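Local coordinates for uncharacterized protein (Staphylococcus aureus, PDB 4YBV) that probably hydrolyses thioesters, as a hot dog fold member of the thioesterase superfamily whose four chains assemble into a tetramer, at residues 65-79 and 112-125. The protein carries 1 engineered substitution. Residues are numbered along the deposited sequence; the frame is centred on the assembly and turned at random.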
loop_
_atom_site.group_PDB
_atom_site.type_symbol
_atom_site.label_atom_id
_atom_site.label_comp_id
_atom_site.label_asym_id
_atom_site.label_seq_id
_atom_site.Cartn_x
_atom_site.Cartn_y
_atom_site.Cartn_z
ATOM N N LYS A 65 -4.062 -17.488 -24.314
ATOM C CA LYS A 65 -2.620 -17.193 -24.314
ATOM C C LYS A 65 -2.140 -16.340 -23.144
ATOM O O LYS A 65 -0.966 -15.960 -23.092
ATOM C CB LYS A 65 -2.175 -16.495 -25.611
ATOM C CG LYS A 65 -2.846 -16.948 -26.907
ATOM C CD LYS A 65 -2.894 -15.826 -27.953
ATOM C CE LYS A 65 -4.198 -15.049 -27.843
ATOM N NZ LYS A 65 -5.373 -15.960 -27.951
ATOM N N PHE A 66 -3.016 -16.035 -22.198
ATOM C CA PHE A 66 -2.581 -15.212 -21.071
ATOM C C PHE A 66 -3.193 -15.650 -19.747
ATOM O O PHE A 66 -4.146 -16.433 -19.706
ATOM C CB PHE A 66 -2.895 -13.737 -21.337
ATOM C CG PHE A 66 -2.119 -13.154 -22.480
ATOM C CD1 PHE A 66 -0.795 -12.776 -22.313
ATOM C CD2 PHE A 66 -2.703 -13.002 -23.720
ATOM C CE1 PHE A 66 -0.069 -12.249 -23.365
ATOM C CE2 PHE A 66 -1.984 -12.475 -24.772
ATOM C CZ PHE A 66 -0.664 -12.095 -24.593
ATOM N N ILE A 67 -2.623 -15.151 -18.656
ATOM C CA ILE A 67 -3.143 -15.477 -17.344
ATOM C C ILE A 67 -2.993 -14.269 -16.406
ATOM O O ILE A 67 -1.921 -13.665 -16.325
ATOM C CB ILE A 67 -2.437 -16.725 -16.771
ATOM C CG1 ILE A 67 -3.017 -17.093 -15.405
ATOM C CG2 ILE A 67 -0.912 -16.522 -16.686
ATOM C CD1 ILE A 67 -4.394 -17.691 -15.470
ATOM N N PRO A 68 -4.077 -13.887 -15.719
ATOM C CA PRO A 68 -3.898 -12.787 -14.766
ATOM C C PRO A 68 -3.256 -13.308 -13.455
ATOM O O PRO A 68 -3.568 -14.404 -12.975
ATOM C CB PRO A 68 -5.332 -12.287 -14.539
ATOM C CG PRO A 68 -6.181 -13.535 -14.703
ATOM C CD PRO A 68 -5.466 -14.393 -15.734
ATOM N N LEU A 69 -2.366 -12.513 -12.885
ATOM C CA LEU A 69 -1.675 -12.896 -11.658
ATOM C C LEU A 69 -1.638 -11.713 -10.682
ATOM O O LEU A 69 -1.034 -10.680 -11.005
ATOM C CB LEU A 69 -0.264 -13.358 -12.026
ATOM C CG LEU A 69 0.696 -14.162 -11.170
ATOM C CD1 LEU A 69 1.527 -15.028 -12.091
ATOM C CD2 LEU A 69 1.595 -13.213 -10.466
ATOM N N GLY A 70 -2.275 -11.842 -9.511
ATOM C CA GLY A 70 -2.239 -10.782 -8.504
ATOM C C GLY A 70 -0.794 -10.429 -8.204
ATOM O O GLY A 70 0.008 -11.329 -7.983
ATOM N N LEU A 71 -0.438 -9.141 -8.227
ATOM C CA LEU A 71 0.948 -8.730 -8.008
ATOM C C LEU A 71 1.071 -7.987 -6.677
ATOM O O LEU A 71 1.947 -8.290 -5.863
ATOM C CB LEU A 71 1.450 -7.833 -9.160
ATOM C CG LEU A 71 2.926 -7.431 -9.143
ATOM C CD1 LEU A 71 3.791 -8.669 -9.265
ATOM C CD2 LEU A 71 3.268 -6.436 -10.261
ATOM N N GLU A 72 0.166 -7.034 -6.474
ATOM C CA GLU A 72 0.207 -6.143 -5.307
ATOM C C GLU A 72 -1.225 -5.825 -4.896
ATOM O O GLU A 72 -2.063 -5.551 -5.740
ATOM C CB GLU A 72 0.979 -4.845 -5.627
ATOM C CG GLU A 72 1.753 -4.260 -4.438
ATOM C CD GLU A 72 0.863 -3.407 -3.564
ATOM O OE1 GLU A 72 -0.231 -3.028 -4.070
ATOM O OE2 GLU A 72 1.218 -3.161 -2.376
ATOM N N MET A 73 -1.513 -5.873 -3.610
ATOM C CA MET A 73 -2.854 -5.582 -3.106
ATOM C C MET A 73 -2.715 -4.664 -1.926
ATOM O O MET A 73 -1.828 -4.876 -1.087
ATOM C CB MET A 73 -3.583 -6.858 -2.651
ATOM C CG MET A 73 -3.787 -7.903 -3.735
ATOM S SD MET A 73 -5.123 -7.393 -4.868
ATOM C CE MET A 73 -4.523 -8.168 -6.371
ATOM N N ASN A 74 -3.579 -3.678 -1.800
ATOM C CA ASN A 74 -3.557 -2.892 -0.580
ATOM C C ASN A 74 -4.967 -2.516 -0.168
ATOM O O ASN A 74 -5.875 -2.440 -1.006
ATOM C CB ASN A 74 -2.662 -1.650 -0.736
ATOM C CG ASN A 74 -3.065 -0.766 -1.936
ATOM O OD1 ASN A 74 -4.078 -0.041 -1.890
ATOM N ND2 ASN A 74 -2.266 -0.817 -2.987
ATOM N N ALA A 75 -5.145 -2.266 1.124
ATOM C CA ALA A 75 -6.478 -2.151 1.726
ATOM C C ALA A 75 -6.509 -1.233 2.962
ATOM O O ALA A 75 -5.588 -1.263 3.787
ATOM C CB ALA A 75 -6.966 -3.517 2.104
ATOM N N ASN A 76 -7.572 -0.435 3.080
ATOM C CA ASN A 76 -7.948 0.272 4.294
ATOM C C ASN A 76 -9.218 -0.336 4.801
ATOM O O ASN A 76 -10.223 -0.436 4.071
ATOM C CB ASN A 76 -8.205 1.780 4.085
ATOM C CG ASN A 76 -6.953 2.603 4.066
ATOM O OD1 ASN A 76 -6.267 2.670 3.039
ATOM N ND2 ASN A 76 -6.676 3.300 5.160
ATOM N N HIS A 77 -9.200 -0.696 6.073
ATOM C CA HIS A 77 -10.370 -1.195 6.767
ATOM C C HIS A 77 -11.103 0.004 7.388
ATOM O O HIS A 77 -10.459 0.843 8.029
ATOM C CB HIS A 77 -9.932 -2.247 7.824
ATOM C CG HIS A 77 -9.289 -3.476 7.222
ATOM N ND1 HIS A 77 -9.931 -4.275 6.295
ATOM C CD2 HIS A 77 -8.073 -4.040 7.422
ATOM C CE1 HIS A 77 -9.149 -5.285 5.971
ATOM N NE2 HIS A 77 -8.008 -5.161 6.633
ATOM N N ILE A 78 -12.423 0.087 7.189
ATOM C CA ILE A 78 -13.198 1.283 7.557
ATOM C C ILE A 78 -14.223 0.972 8.631
ATOM O O ILE A 78 -13.947 1.141 9.802
ATOM C CB ILE A 78 -13.952 1.913 6.351
ATOM C CG1 ILE A 78 -13.023 2.171 5.169
ATOM C CG2 ILE A 78 -14.666 3.216 6.757
ATOM C CD1 ILE A 78 -11.948 3.165 5.453
ATOM N N HIS A 79 -15.405 0.513 8.238
ATOM C CA HIS A 79 -16.401 0.041 9.194
ATOM C C HIS A 79 -16.340 -1.465 9.291
ATOM O O HIS A 79 -15.582 -2.104 8.586
ATOM C CB HIS A 79 -17.817 0.457 8.792
ATOM C CG HIS A 79 -18.072 1.930 8.902
ATOM N ND1 HIS A 79 -17.988 2.784 7.819
ATOM C CD2 HIS A 79 -18.416 2.699 9.964
ATOM C CE1 HIS A 79 -18.269 4.016 8.212
ATOM N NE2 HIS A 79 -18.535 3.990 9.507
ATOM N N GLN A 112 -22.424 0.900 4.125
ATOM C CA GLN A 112 -21.184 1.448 4.703
ATOM C C GLN A 112 -19.978 0.809 4.052
ATOM O O GLN A 112 -19.985 -0.403 3.793
ATOM C CB GLN A 112 -21.132 1.187 6.211
ATOM C CG GLN A 112 -22.232 1.818 7.011
ATOM C CD GLN A 112 -22.091 1.468 8.465
ATOM O OE1 GLN A 112 -22.285 0.318 8.856
ATOM N NE2 GLN A 112 -21.688 2.444 9.267
ATOM N N LEU A 113 -18.950 1.608 3.782
ATOM C CA LEU A 113 -17.704 1.072 3.321
ATOM C C LEU A 113 -17.088 0.252 4.468
ATOM O O LEU A 113 -16.936 0.740 5.575
ATOM C CB LEU A 113 -16.734 2.183 2.886
ATOM C CG LEU A 113 -16.732 2.541 1.414
ATOM C CD1 LEU A 113 -15.799 3.705 1.211
ATOM C CD2 LEU A 113 -16.304 1.343 0.584
ATOM N N ILE A 114 -16.753 -0.997 4.172
ATOM C CA ILE A 114 -16.083 -1.875 5.110
ATOM C C ILE A 114 -14.575 -1.877 4.816
ATOM O O ILE A 114 -13.749 -1.855 5.734
ATOM C CB ILE A 114 -16.662 -3.306 5.014
ATOM C CG1 ILE A 114 -18.141 -3.279 5.348
ATOM C CG2 ILE A 114 -16.002 -4.224 5.990
ATOM C CD1 ILE A 114 -18.434 -2.685 6.686
ATOM N N THR A 115 -14.249 -1.908 3.524
ATOM C CA THR A 115 -12.849 -1.982 3.049
ATOM C C THR A 115 -12.723 -1.248 1.740
ATOM O O THR A 115 -13.570 -1.415 0.871
ATOM C CB THR A 115 -12.389 -3.440 2.804
ATOM O OG1 THR A 115 -12.596 -4.205 4.002
ATOM C CG2 THR A 115 -10.907 -3.514 2.460
ATOM N N VAL A 116 -11.657 -0.505 1.544
ATOM C CA VAL A 116 -11.378 0.155 0.284
ATOM C C VAL A 116 -10.020 -0.373 -0.135
ATOM O O VAL A 116 -9.138 -0.458 0.666
ATOM C CB VAL A 116 -11.458 1.666 0.348
ATOM C CG1 VAL A 116 -10.579 2.203 1.416
ATOM C CG2 VAL A 116 -11.017 2.249 -0.939
ATOM N N MET A 117 -9.888 -0.781 -1.376
ATOM C CA MET A 117 -8.728 -1.443 -1.843
ATOM C C MET A 117 -8.250 -1.117 -3.215
ATOM O O MET A 117 -9.029 -0.775 -4.063
ATOM C CB MET A 117 -9.103 -2.914 -2.033
ATOM C CG MET A 117 -8.940 -3.888 -0.931
ATOM S SD MET A 117 -9.383 -5.608 -1.278
ATOM C CE MET A 117 -8.068 -6.243 -2.237
ATOM N N ARG A 118 -6.973 -1.296 -3.439
ATOM C CA ARG A 118 -6.489 -1.189 -4.828
ATOM C C ARG A 118 -5.707 -2.451 -5.109
ATOM O O ARG A 118 -5.000 -2.953 -4.225
ATOM C CB ARG A 118 -5.638 0.086 -5.057
ATOM C CG ARG A 118 -5.286 0.419 -6.541
ATOM C CD ARG A 118 -4.724 1.851 -6.712
ATOM N NE ARG A 118 -3.402 1.887 -6.130
ATOM C CZ ARG A 118 -3.094 2.447 -4.962
ATOM N NH1 ARG A 118 -4.009 3.110 -4.265
ATOM N NH2 ARG A 118 -1.859 2.339 -4.501
ATOM N N GLY A 119 -5.859 -2.998 -6.305
ATOM C CA GLY A 119 -5.073 -4.148 -6.698
ATOM C C GLY A 119 -4.377 -4.041 -8.034
ATOM O O GLY A 119 -4.895 -3.484 -8.988
ATOM N N THR A 120 -3.171 -4.563 -8.084
ATOM C CA THR A 120 -2.373 -4.601 -9.280
ATOM C C THR A 120 -2.142 -6.010 -9.755
ATOM O O THR A 120 -1.511 -6.827 -9.056
ATOM C CB THR A 120 -1.013 -3.971 -9.085
ATOM O OG1 THR A 120 -1.184 -2.643 -8.604
ATOM C CG2 THR A 120 -0.265 -3.978 -10.419
ATOM N N VAL A 121 -2.639 -6.266 -10.967
ATOM C CA VAL A 121 -2.640 -7.597 -11.554
ATOM C C VAL A 121 -1.724 -7.687 -12.765
ATOM O O VAL A 121 -1.945 -6.999 -13.754
ATOM C CB VAL A 121 -4.060 -8.025 -11.994
ATOM C CG1 VAL A 121 -4.014 -9.401 -12.669
ATOM C CG2 VAL A 121 -5.001 -7.998 -10.830
ATOM N N ALA A 122 -0.721 -8.562 -12.699
ATOM C CA ALA A 122 0.192 -8.759 -13.818
ATOM C C ALA A 122 -0.462 -9.666 -14.857
ATOM O O ALA A 122 -1.133 -10.642 -14.493
ATOM C CB ALA A 122 1.514 -9.363 -13.341
ATOM N N ILE A 123 -0.291 -9.349 -16.143
ATOM C CA ILE A 123 -0.850 -10.211 -17.184
ATOM C C ILE A 123 0.301 -11.009 -17.794
ATOM O O ILE A 123 1.219 -10.439 -18.384
ATOM C CB ILE A 123 -1.629 -9.400 -18.262
ATOM C CG1 ILE A 123 -2.566 -8.379 -17.609
ATOM C CG2 ILE A 123 -2.446 -10.327 -19.148
ATOM C CD1 ILE A 123 -3.633 -8.992 -16.733
ATOM N N LYS A 124 0.265 -12.327 -17.596
ATOM C CA LYS A 124 1.382 -13.212 -17.938
ATOM C C LYS A 124 1.002 -14.246 -19.007
ATOM O O LYS A 124 -0.165 -14.601 -19.133
ATOM C CB LYS A 124 1.905 -13.935 -16.676
ATOM C CG LYS A 124 2.801 -13.085 -15.739
ATOM C CD LYS A 124 4.279 -13.499 -15.876
ATOM C CE LYS A 124 5.246 -12.695 -14.975
ATOM N NZ LYS A 124 5.481 -11.266 -15.347
ATOM N N PRO A 125 1.986 -14.707 -19.797
ATOM C CA PRO A 125 1.808 -15.866 -20.686
ATOM C C PRO A 125 1.794 -17.211 -19.937
ATOM O O PRO A 125 0.903 -18.050 -20.179
ATOM C CB PRO A 125 3.020 -15.776 -21.626
ATOM C CG PRO A 125 3.485 -14.331 -21.533
ATOM C CD PRO A 125 3.197 -13.934 -20.121
HETATM O O HOH W 1 -2.322 -2.194 -5.934
#
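Gln112 lays its amide over one face of the His79 imidazole, NE2 standing 3.3 Å above the ring plane toward the rim, with amide and ring planes 31° apart. Leu113 O lies in that ring's plane and receives two donors of His79, backbone N at 3.1 Å and ND1 at 3.2 Å; the ND1 bond should restrain the ring's rotation. From Thr115 to Lys124 the strand runs antiparallel to 67-77. Thr115 lies alongside His77 on the face packed against helix 42-60; its OG1 hydrogen-bonds Ser45, while His77 NE2 hydrogen-bonds Glu50 of the second subunit. On the same face Met117 CG meets Ala75 CB at 3.6 Å. On the opposite face Asn74 ND2 sits over the Arg118 guanidinium, the planes 54° apart, and donates to Glu72 OE1. That guanidinium makes hydrogen bonds to Asn74 and Asn76 of the third subunit, whose Arg118 donates in turn to Asn74 OD1. Back on the helix-facing side, Met73 SD rests on Gly119 CA at 3.7 Å, its chain bent at chi2 (-75°). Thr120 O accepts from both Leu71 N and Glu72 N, the signature of a classic beta bulge, and a water links Thr120 OG1 to Glu72 OE1. Past the bulge, Val121 CG1 packs on Pro68 CB at 3.7 Å, again facing the helix. That side is thus mainly apolar, Thr115 and His77 excepted, whereas amides and guanidinium opposite carry hydrogen bonding into the tetramer interface.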